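Long-range contacts in geranylgeranyl pyrophosphate synthase (Corynebacterium glutamicum, PDB 3LMD), which probably joins isopentenyl diphosphate units to an allylic diphosphate with the help of magnesium, building long-chain prenyl diphosphates: residues A[281-286]-A[298-303]; A[74-79]-A[103-108]. All coordinates share one frame; numbering follows the deposited sequence.

Overall arrangement
Following the chain from its N terminus, contact 2 comes first: the residue before helix 77-86 and the first turn of that helix meet helix 95-118, closing a loop of 23 intervening residues. The chain then runs on through the long helices of the all-helical prenyl synthase fold before contact 1 closes a much tighter loop, pairing helix 278-286 with helix 294-306 across 11 residues. The two loops lie in series, neither nested nor crossed, and their centres are about 38 Å apart. Contact 2 belongs to the middle of the helical bundle, with helices 34-55, 132-157 and 188-214 around it; contact 1 joins two short helices far from the centre of the chain.

Contact 1 of 2, residues A[281-286]-A[298-303]; sequences AELRDI and NHVLEL
Leu303 gives up the most surface here, reaching from helix 294-306 between Leu283, Glu282 and Ile286 of helix 278-286. Its CB lies 3.8 Å from CD2 of Leu283, the two side chains passing in opposite directions. CD1 of Leu303 meets CD1 of Ile286 at 3.9 Å and also touches CG of Glu282, while CD2 of Leu303 approaches OE1 of that glutamate.

Leu283 enters the interface through its CD2, which also finds CG1 of Val300 at 3.8 Å. This is where the backbones come nearest, with the short helical segments running roughly antiparallel at 151°. Behind them, Leu283 packs on Ala272 and Leu273 of helix 267-274, and Val300 on Leu260 of helix 258-262, so the hairpin of helices is backed by its neighbours.

Ile286, one turn on from Glu282, supplies the other aliphatic surface. Its CG2 slides past CG2 of Val300, and its CD1 comes to 3.6 Å from CD2 of His299, obliquely to the ring.

Along the margin of this apolar patch, Glu282 stretches out with CG anti to the backbone N (chi1 -172°) and the rest of the chain extended, which carries the carboxylate across to His299. NE2 of the imidazole donates to OE2 of Glu282 at 2.7 Å in a nearly straight bond; the acceptor sits at the ring edge but is met from above the carboxylate plane. CD1 of Leu303 lies over one face of the same ring, near its rim.

The calcium ligands Glu302, on helix 294-306, and Ser305 were seen in a structure of this protein, although this chain holds no metal. The contact itself pairs an aliphatic centre with the short His299-Glu282 bond at its margin, and the glutamate would probably favour a protonated imidazole.

Contact 2 of 2, residues A[74-79]-A[103-108]; sequences GKRFRP and VVEITH
Arg76 and Glu105 form the salt bridge of this contact: NH2 of the arginine donates to OE2 of the glutamate at 2.9 Å. The carboxylate oxygen lies at the edge of the guanidinium and takes the bond on its anti side, the two planes standing 73° apart. Farther along the segment, the guanidinium of Arg78 lies flat on the imidazole of His108, planes 9° apart and centres 3.8 Å apart, with NH1 over the middle of the ring. CB of Arg78 rests against CG1 of Val104.

A water ties the two pairs together. It accepts from the backbone N and from NH1 of Arg78, the latter at 3.0 Å, and donates to OE1 of Glu105 at 2.8 Å. Glu105 can serve both partners because its chain bends at chi2 (73°), bringing the carboxylate round to the start of helix 77-86, where OE1 lies 3.2 Å from CD of Pro79.

Outside this shell, Glu48 of helix 34-55 makes a salt bridge with NE of Arg76, and Leu203 of helix 188-214 touches both Val104 and His108. Asp115, farther along the helix of His108, and Asp119 just past its end are calcium ligands in a structure of this protein; this chain holds no metal. With one carboxylate oxygen on Arg76 and the other on the water, the buried Glu105 probably stays ionised, joining the start of helix 77-86 to helix 95-118.

Contact 1 of 2, residues A[281-286]-A[298-303]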
loop_
_atom_site.group_PDB
_atom_site.type_symbol
_atom_site.label_atom_id
_atom_site.label_comp_id
_atom_site.label_asym_id
_atom_site.label_seq_id
_atom_site.Cartn_x
_atom_site.Cartn_y
_atom_site.Cartn_z
ATOM N N ALA A 281 -42.434 -9.910 2.578
ATOM C CA ALA A 281 -42.356 -11.209 3.261
ATOM C C ALA A 281 -41.786 -12.303 2.375
ATOM O O ALA A 281 -40.976 -13.135 2.826
ATOM C CB ALA A 281 -43.761 -11.622 3.846
ATOM N N GLU A 282 -42.188 -12.309 1.109
ATOM C CA GLU A 282 -41.740 -13.325 0.185
ATOM C C GLU A 282 -40.258 -13.143 -0.166
ATOM O O GLU A 282 -39.521 -14.120 -0.307
ATOM C CB GLU A 282 -42.566 -13.337 -1.114
ATOM C CG GLU A 282 -42.195 -14.557 -1.975
ATOM C CD GLU A 282 -43.086 -14.779 -3.189
ATOM O OE1 GLU A 282 -44.090 -14.049 -3.380
ATOM O OE2 GLU A 282 -42.767 -15.703 -3.966
ATOM N N LEU A 283 -39.833 -11.892 -0.310
ATOM C CA LEU A 283 -38.416 -11.570 -0.517
ATOM C C LEU A 283 -37.556 -11.978 0.681
ATOM O O LEU A 283 -36.457 -12.527 0.493
ATOM C CB LEU A 283 -38.219 -10.065 -0.840
ATOM C CG LEU A 283 -38.611 -9.619 -2.250
ATOM C CD1 LEU A 283 -38.654 -8.081 -2.341
ATOM C CD2 LEU A 283 -37.661 -10.171 -3.311
ATOM N N ARG A 284 -38.028 -11.712 1.891
ATOM C CA ARG A 284 -37.297 -12.134 3.094
ATOM C C ARG A 284 -37.143 -13.663 3.123
ATOM O O ARG A 284 -36.085 -14.181 3.470
ATOM C CB ARG A 284 -37.949 -11.633 4.388
ATOM C CG ARG A 284 -37.790 -10.112 4.660
ATOM C CD ARG A 284 -38.315 -9.663 6.040
ATOM N NE ARG A 284 -39.787 -9.747 6.169
ATOM C CZ ARG A 284 -40.650 -8.833 5.727
ATOM N NH1 ARG A 284 -41.952 -9.012 5.901
ATOM N NH2 ARG A 284 -40.221 -7.737 5.112
ATOM N N ASP A 285 -38.203 -14.371 2.758
ATOM C CA ASP A 285 -38.155 -15.823 2.643
ATOM C C ASP A 285 -37.121 -16.299 1.621
ATOM O O ASP A 285 -36.369 -17.234 1.875
ATOM C CB ASP A 285 -39.526 -16.358 2.251
ATOM C CG ASP A 285 -39.613 -17.862 2.375
ATOM O OD1 ASP A 285 -39.217 -18.392 3.436
ATOM O OD2 ASP A 285 -40.076 -18.510 1.411
ATOM N N ILE A 286 -37.092 -15.668 0.455
ATOM C CA ILE A 286 -36.213 -16.117 -0.606
ATOM C C ILE A 286 -34.745 -15.700 -0.454
ATOM O O ILE A 286 -33.847 -16.505 -0.712
ATOM C CB ILE A 286 -36.723 -15.681 -1.982
ATOM C CG1 ILE A 286 -38.119 -16.275 -2.231
ATOM C CG2 ILE A 286 -35.717 -16.088 -3.073
ATOM C CD1 ILE A 286 -38.828 -15.758 -3.510
ATOM N N ASN A 298 -35.024 -14.469 -11.673
ATOM C CA ASN A 298 -36.112 -13.855 -12.402
ATOM C C ASN A 298 -37.333 -13.567 -11.503
ATOM O O ASN A 298 -37.986 -12.535 -11.638
ATOM C CB ASN A 298 -36.520 -14.752 -13.572
ATOM C CG ASN A 298 -37.528 -14.094 -14.486
ATOM O OD1 ASN A 298 -37.286 -13.010 -15.018
ATOM N ND2 ASN A 298 -38.669 -14.748 -14.682
ATOM N N HIS A 299 -37.640 -14.489 -10.602
ATOM C CA HIS A 299 -38.801 -14.345 -9.741
ATOM C C HIS A 299 -38.537 -13.194 -8.755
ATOM O O HIS A 299 -39.393 -12.350 -8.530
ATOM C CB HIS A 299 -39.093 -15.664 -9.007
ATOM C CG HIS A 299 -40.274 -15.598 -8.085
ATOM N ND1 HIS A 299 -41.509 -15.137 -8.489
ATOM C CD2 HIS A 299 -40.406 -15.934 -6.779
ATOM C CE1 HIS A 299 -42.352 -15.184 -7.469
ATOM N NE2 HIS A 299 -41.707 -15.661 -6.417
ATOM N N VAL A 300 -37.336 -13.158 -8.190
ATOM C CA VAL A 300 -36.927 -12.054 -7.324
ATOM C C VAL A 300 -36.984 -10.693 -8.033
ATOM O O VAL A 300 -37.538 -9.732 -7.496
ATOM C CB VAL A 300 -35.539 -12.280 -6.733
ATOM C CG1 VAL A 300 -35.086 -11.033 -5.938
ATOM C CG2 VAL A 300 -35.557 -13.501 -5.847
ATOM N N LEU A 301 -36.429 -10.612 -9.238
ATOM C CA LEU A 301 -36.519 -9.381 -10.026
ATOM C C LEU A 301 -37.975 -8.969 -10.263
ATOM O O LEU A 301 -38.295 -7.790 -10.312
ATOM C CB LEU A 301 -35.806 -9.542 -11.377
ATOM C CG LEU A 301 -34.273 -9.654 -11.344
ATOM C CD1 LEU A 301 -33.720 -10.103 -12.710
ATOM C CD2 LEU A 301 -33.626 -8.336 -10.903
ATOM N N GLU A 302 -38.865 -9.937 -10.439
ATOM C CA GLU A 302 -40.286 -9.595 -10.585
ATOM C C GLU A 302 -40.866 -9.064 -9.277
ATOM O O GLU A 302 -41.539 -8.026 -9.273
ATOM C CB GLU A 302 -41.104 -10.804 -11.084
ATOM C CG GLU A 302 -42.568 -10.500 -11.338
ATOM C CD GLU A 302 -42.775 -9.304 -12.265
ATOM O OE1 GLU A 302 -42.068 -9.220 -13.296
ATOM O OE2 GLU A 302 -43.651 -8.449 -11.970
ATOM N N LEU A 303 -40.599 -9.752 -8.163
ATOM C CA LEU A 303 -41.013 -9.258 -6.848
ATOM C C LEU A 303 -40.484 -7.828 -6.568
ATOM O O LEU A 303 -41.216 -6.966 -6.110
ATOM C CB LEU A 303 -40.521 -10.217 -5.750
ATOM C CG LEU A 303 -41.222 -11.595 -5.743
ATOM C CD1 LEU A 303 -40.523 -12.519 -4.759
ATOM C CD2 LEU A 303 -42.678 -11.418 -5.345
#

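Contact 2 of 2, residues A[74-79]-A[103-108]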
loop_
_atom_site.group_PDB
_atom_site.type_symbol
_atom_site.label_atom_id
_atom_site.label_comp_id
_atom_site.label_asym_id
_atom_site.label_seq_id
_atom_site.Cartn_x
_atom_site.Cartn_y
_atom_site.Cartn_z
ATOM N N GLY A 74 -9.954 4.830 -21.491
ATOM C CA GLY A 74 -10.823 5.771 -22.192
ATOM C C GLY A 74 -10.777 7.120 -21.493
ATOM O O GLY A 74 -9.760 7.813 -21.547
ATOM N N LYS A 75 -11.868 7.496 -20.828
ATOM C CA LYS A 75 -11.887 8.748 -20.062
ATOM C C LYS A 75 -11.947 8.525 -18.544
ATOM O O LYS A 75 -12.758 7.748 -18.038
ATOM C CB LYS A 75 -12.986 9.700 -20.554
ATOM C CG LYS A 75 -12.609 10.433 -21.838
ATOM C CD LYS A 75 -13.512 11.622 -22.105
ATOM C CE LYS A 75 -12.979 12.446 -23.270
ATOM N NZ LYS A 75 -13.685 13.749 -23.398
ATOM N N ARG A 76 -11.059 9.213 -17.837
ATOM C CA ARG A 76 -10.835 9.005 -16.402
ATOM C C ARG A 76 -11.602 10.053 -15.587
ATOM O O ARG A 76 -11.193 11.214 -15.493
ATOM C CB ARG A 76 -9.345 9.127 -16.137
ATOM C CG ARG A 76 -8.479 8.213 -17.036
ATOM C CD ARG A 76 -7.036 8.152 -16.551
ATOM N NE ARG A 76 -6.229 7.284 -17.405
ATOM C CZ ARG A 76 -6.039 5.983 -17.184
ATOM N NH1 ARG A 76 -5.300 5.276 -18.029
ATOM N NH2 ARG A 76 -6.564 5.397 -16.104
ATOM N N PHE A 77 -12.718 9.647 -14.989
ATOM C CA PHE A 77 -13.591 10.618 -14.313
ATOM C C PHE A 77 -12.933 11.381 -13.153
ATOM O O PHE A 77 -13.147 12.600 -12.979
ATOM C CB PHE A 77 -14.867 9.950 -13.781
ATOM C CG PHE A 77 -15.728 10.911 -13.020
ATOM C CD1 PHE A 77 -15.681 10.977 -11.635
ATOM C CD2 PHE A 77 -16.517 11.824 -13.702
ATOM C CE1 PHE A 77 -16.447 11.928 -10.935
ATOM C CE2 PHE A 77 -17.275 12.752 -13.020
ATOM C CZ PHE A 77 -17.240 12.809 -11.635
ATOM N N ARG A 78 -12.174 10.678 -12.318
ATOM C CA ARG A 78 -11.617 11.338 -11.120
ATOM C C ARG A 78 -10.638 12.467 -11.446
ATOM O O ARG A 78 -10.741 13.568 -10.867
ATOM C CB ARG A 78 -11.002 10.314 -10.175
ATOM C CG ARG A 78 -12.066 9.356 -9.652
ATOM C CD ARG A 78 -11.484 8.084 -8.994
ATOM N NE ARG A 78 -12.587 7.216 -8.578
ATOM C CZ ARG A 78 -13.267 6.436 -9.416
ATOM N NH1 ARG A 78 -12.912 6.367 -10.692
ATOM N NH2 ARG A 78 -14.264 5.670 -8.966
ATOM N N PRO A 79 -9.687 12.216 -12.364
ATOM C CA PRO A 79 -8.837 13.365 -12.715
ATOM C C PRO A 79 -9.619 14.468 -13.428
ATOM O O PRO A 79 -9.334 15.642 -13.206
ATOM C CB PRO A 79 -7.738 12.767 -13.615
ATOM C CG PRO A 79 -8.095 11.294 -13.824
ATOM C CD PRO A 79 -9.145 10.910 -12.832
ATOM N N VAL A 103 -2.128 11.780 -8.890
ATOM C CA VAL A 103 -2.091 11.088 -7.602
ATOM C C VAL A 103 -3.449 10.440 -7.321
ATOM O O VAL A 103 -3.514 9.280 -6.891
ATOM C CB VAL A 103 -1.705 12.057 -6.467
ATOM C CG1 VAL A 103 -1.996 11.429 -5.057
ATOM C CG2 VAL A 103 -0.198 12.417 -6.576
ATOM N N VAL A 104 -4.530 11.179 -7.559
ATOM C CA VAL A 104 -5.870 10.608 -7.351
ATOM C C VAL A 104 -6.066 9.379 -8.225
ATOM O O VAL A 104 -6.545 8.329 -7.757
ATOM C CB VAL A 104 -6.985 11.642 -7.604
ATOM C CG1 VAL A 104 -8.389 10.973 -7.586
ATOM C CG2 VAL A 104 -6.883 12.748 -6.538
ATOM N N GLU A 105 -5.721 9.491 -9.497
ATOM C CA GLU A 105 -5.932 8.349 -10.391
ATOM C C GLU A 105 -5.073 7.130 -10.060
ATOM O O GLU A 105 -5.537 5.993 -10.194
ATOM C CB GLU A 105 -5.765 8.741 -11.863
ATOM C CG GLU A 105 -6.055 7.585 -12.799
ATOM C CD GLU A 105 -7.547 7.236 -12.913
ATOM O OE1 GLU A 105 -8.385 7.823 -12.211
ATOM O OE2 GLU A 105 -7.898 6.372 -13.751
ATOM N N ILE A 106 -3.829 7.362 -9.630
ATOM C CA ILE A 106 -2.942 6.251 -9.252
ATOM C C ILE A 106 -3.506 5.543 -8.042
ATOM O O ILE A 106 -3.437 4.316 -7.915
ATOM C CB ILE A 106 -1.522 6.772 -8.903
ATOM C CG1 ILE A 106 -0.766 7.155 -10.205
ATOM C CG2 ILE A 106 -0.756 5.679 -8.137
ATOM C CD1 ILE A 106 0.599 7.914 -9.921
ATOM N N THR A 107 -4.054 6.326 -7.126
ATOM C CA THR A 107 -4.658 5.737 -5.918
ATOM C C THR A 107 -5.865 4.896 -6.261
ATOM O O THR A 107 -6.035 3.781 -5.731
ATOM C CB THR A 107 -5.042 6.839 -4.925
ATOM O OG1 THR A 107 -3.840 7.519 -4.525
ATOM C CG2 THR A 107 -5.727 6.236 -3.670
ATOM N N HIS A 108 -6.686 5.417 -7.173
ATOM C CA HIS A 108 -7.800 4.652 -7.713
ATOM C C HIS A 108 -7.335 3.327 -8.289
ATOM O O HIS A 108 -7.913 2.282 -7.984
ATOM C CB HIS A 108 -8.552 5.488 -8.787
ATOM C CG HIS A 108 -9.552 4.707 -9.564
ATOM N ND1 HIS A 108 -10.587 4.015 -8.958
ATOM C CD2 HIS A 108 -9.685 4.506 -10.898
ATOM C CE1 HIS A 108 -11.312 3.418 -9.895
ATOM N NE2 HIS A 108 -10.781 3.694 -11.076
HETATM O O HOH W 1 -11.125 7.842 -12.529
#